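Long-range contact in acyl-[acyl-carrier-protein]--UDP-N-acetylglucosamine O-acyltransferase (Helicobacter pylori, PDB 1J2Z), which transfers a (3R)-hydroxyacyl chain from acyl carrier protein to UDP-N-acetylglucosamine, the first step of lipid A biosynthesis: residues K33-V38 against V52-E57. Numbering follows the deposited sequence.
Sequences KLDEGV and VGKNTE
Asp35 and Lys54 meet at a slant on the outer side of two neighbouring coils. The carboxylate of Asp35 lies against Lys54 CG, and the lysine chain, extended until a bend at its last torsion (chi4 70°), turns its ammonium back so that NZ of Lys54 forms a salt bridge with Asp35 OD1 at 3.0 Å, on the syn side but 30° out of the carboxylate plane. A water donates to the same OD1 and accepts from Lys54 N, while Asp35 OD2 accepts from Glu36 N at 2.7 Å, from above the carboxylate plane; both oxygens are thus engaged, which should hold the carboxylate in place. Apolar groups meet on the inner side. Leu34 and Val52 point the same way, Leu34 CD2 beside Val52 CB at 3.7 Å, and Val38 comes in nearly at right angles, its CG2 3.7 Å from Val52 CG1. Leu34 and Val52 form a parallel bridge, with Val52 N bound to Lys33 O and Asp35 N to Val52 O. At the turns, Asn55 N binds Glu36 O at 2.9 Å. Two type II turns, with Gly37 and Asn55 at positive phi, stack one over the other, and a second water links Gly37 O to Asn55 OD1. Such stacked corners characterise the left-handed parallel beta-helix of hexapeptide-repeat acyltransferases.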
ATOM      1  N   LYS A  33      15.169  12.462  20.470  1.00 18.94           N
ATOM      2  CA  LYS A  33      16.374  13.267  20.357  1.00 18.85           C
ATOM      3  C   LYS A  33      16.527  13.641  18.890  1.00 19.93           C
ATOM      4  O   LYS A  33      16.454  12.780  18.013  1.00 20.65           O
ATOM      5  CB  LYS A  33      17.599  12.478  20.814  1.00 21.19           C
ATOM      6  CG  LYS A  33      17.528  12.021  22.259  1.00 22.99           C
ATOM      7  CD  LYS A  33      18.697  11.125  22.603  1.00 20.17           C
ATOM      8  CE  LYS A  33      18.583  10.635  24.030  1.00 28.44           C
ATOM      9  NZ  LYS A  33      17.244  10.041  24.307  1.00 28.25           N
ATOM     10  N   LEU A  34      16.713  14.927  18.622  1.00 21.11           N
ATOM     11  CA  LEU A  34      16.881  15.397  17.254  1.00 20.64           C
ATOM     12  C   LEU A  34      18.224  16.107  17.159  1.00 21.27           C
ATOM     13  O   LEU A  34      18.441  17.138  17.796  1.00 22.27           O
ATOM     14  CB  LEU A  34      15.752  16.363  16.878  1.00 21.32           C
ATOM     15  CG  LEU A  34      14.311  15.857  17.038  1.00 21.97           C
ATOM     16  CD1 LEU A  34      13.344  16.961  16.639  1.00 20.17           C
ATOM     17  CD2 LEU A  34      14.091  14.620  16.174  1.00 17.07           C
ATOM     18  N   ASP A  35      19.129  15.545  16.369  1.00 22.38           N
ATOM     19  CA  ASP A  35      20.452  16.125  16.207  1.00 17.03           C
ATOM     20  C   ASP A  35      20.384  17.357  15.311  1.00 22.72           C
ATOM     21  O   ASP A  35      19.334  17.683  14.746  1.00 18.82           O
ATOM     22  CB  ASP A  35      21.414  15.083  15.621  1.00 20.24           C
ATOM     23  CG  ASP A  35      22.874  15.324  16.029  1.00 24.83           C
ATOM     24  OD1 ASP A  35      23.719  14.443  15.770  1.00 22.83           O
ATOM     25  OD2 ASP A  35      23.177  16.390  16.603  1.00 19.33           O
ATOM     26  N   GLU A  36      21.515  18.038  15.195  1.00 22.52           N
ATOM     27  CA  GLU A  36      21.634  19.251  14.402  1.00 23.26           C
ATOM     28  C   GLU A  36      21.123  19.198  12.965  1.00 20.74           C
ATOM     29  O   GLU A  36      21.347  18.225  12.240  1.00 22.07           O
ATOM     30  CB  GLU A  36      23.098  19.704  14.386  1.00 24.58           C
ATOM     31  CG  GLU A  36      23.380  20.884  13.472  1.00 37.26           C
ATOM     32  CD  GLU A  36      24.827  21.357  13.562  1.00 48.10           C
ATOM     33  OE1 GLU A  36      25.743  20.555  13.273  1.00 47.15           O
ATOM     34  OE2 GLU A  36      25.045  22.531  13.927  1.00 48.35           O
ATOM     35  N   GLY A  37      20.434  20.265  12.566  1.00 15.67           N
ATOM     36  CA  GLY A  37      19.941  20.373  11.206  1.00 21.05           C
ATOM     37  C   GLY A  37      18.755  19.516  10.808  1.00 25.53           C
ATOM     38  O   GLY A  37      18.378  19.514   9.636  1.00 22.45           O
ATOM     39  N   VAL A  38      18.171  18.783  11.752  1.00 20.55           N
ATOM     40  CA  VAL A  38      17.017  17.950  11.426  1.00 20.29           C
ATOM     41  C   VAL A  38      15.839  18.814  10.997  1.00 20.15           C
ATOM     42  O   VAL A  38      15.573  19.855  11.599  1.00 24.02           O
ATOM     43  CB  VAL A  38      16.566  17.092  12.632  1.00 24.16           C
ATOM     44  CG1 VAL A  38      15.127  16.589  12.417  1.00 19.06           C
ATOM     45  CG2 VAL A  38      17.511  15.912  12.812  1.00 22.95           C
ATOM     46  N   VAL A  52      17.182  10.843  15.940  1.00 18.76           N
ATOM     47  CA  VAL A  52      17.178  11.221  14.528  1.00 17.65           C
ATOM     48  C   VAL A  52      18.457  12.022  14.249  1.00 19.58           C
ATOM     49  O   VAL A  52      18.636  13.130  14.770  1.00 18.36           O
ATOM     50  CB  VAL A  52      15.936  12.076  14.188  1.00 15.47           C
ATOM     51  CG1 VAL A  52      15.983  12.509  12.731  1.00 18.12           C
ATOM     52  CG2 VAL A  52      14.663  11.268  14.437  1.00 20.84           C
ATOM     53  N   GLY A  53      19.335  11.441  13.430  1.00 22.35           N
ATOM     54  CA  GLY A  53      20.616  12.047  13.096  1.00 20.04           C
ATOM     55  C   GLY A  53      20.634  13.354  12.323  1.00 22.29           C
ATOM     56  O   GLY A  53      19.648  13.743  11.697  1.00 17.97           O
ATOM     57  N   LYS A  54      21.791  14.015  12.360  1.00 23.21           N
ATOM     58  CA  LYS A  54      21.999  15.302  11.702  1.00 23.18           C
ATOM     59  C   LYS A  54      21.501  15.400  10.269  1.00 21.24           C
ATOM     60  O   LYS A  54      21.740  14.514   9.446  1.00 22.58           O
ATOM     61  CB  LYS A  54      23.491  15.683  11.705  1.00 25.68           C
ATOM     62  CG  LYS A  54      24.140  15.825  13.082  1.00 28.61           C
ATOM     63  CD  LYS A  54      25.587  16.324  12.949  1.00 34.69           C
ATOM     64  CE  LYS A  54      26.262  16.514  14.308  1.00 35.95           C
ATOM     65  NZ  LYS A  54      26.531  15.219  14.994  1.00 39.86           N
ATOM     66  N   ASN A  55      20.816  16.505   9.995  1.00 17.21           N
ATOM     67  CA  ASN A  55      20.300  16.831   8.677  1.00 19.58           C
ATOM     68  C   ASN A  55      19.241  15.907   8.090  1.00 22.85           C
ATOM     69  O   ASN A  55      18.892  16.032   6.918  1.00 23.11           O
ATOM     70  CB  ASN A  55      21.469  16.966   7.699  1.00 25.25           C
ATOM     71  CG  ASN A  55      22.467  18.020   8.138  1.00 26.78           C
ATOM     72  OD1 ASN A  55      22.112  19.179   8.330  1.00 33.18           O
ATOM     73  ND2 ASN A  55      23.721  17.620   8.303  1.00 30.61           N
ATOM     74  N   THR A  56      18.720  14.981   8.881  1.00 20.94           N
ATOM     75  CA  THR A  56      17.685  14.110   8.341  1.00 18.70           C
ATOM     76  C   THR A  56      16.401  14.922   8.193  1.00 20.33           C
ATOM     77  O   THR A  56      16.096  15.772   9.031  1.00 21.17           O
ATOM     78  CB  THR A  56      17.467  12.885   9.244  1.00 18.93           C
ATOM     79  OG1 THR A  56      18.532  11.954   9.016  1.00 16.91           O
ATOM     80  CG2 THR A  56      16.130  12.210   8.945  1.00 15.19           C
ATOM     81  N   GLU A  57      15.671  14.683   7.107  1.00 17.24           N
ATOM     82  CA  GLU A  57      14.424  15.400   6.851  1.00 18.99           C
ATOM     83  C   GLU A  57      13.278  14.400   6.766  1.00 19.49           C
ATOM     84  O   GLU A  57      13.382  13.384   6.081  1.00 17.07           O
ATOM     85  CB  GLU A  57      14.531  16.192   5.546  1.00 19.54           C
ATOM     86  CG  GLU A  57      13.314  17.047   5.224  1.00 17.46           C
ATOM     87  CD  GLU A  57      13.494  17.846   3.939  1.00 24.47           C
ATOM     88  OE1 GLU A  57      12.606  18.653   3.611  1.00 20.71           O
ATOM     89  OE2 GLU A  57      14.522  17.664   3.257  1.00 24.15           O
TER
HETATM   90  O   HOH W   1      23.943  12.514  13.898  1.00 27.09           O
HETATM   91  O   HOH W   2      19.727  20.785   7.399  1.00 47.22           O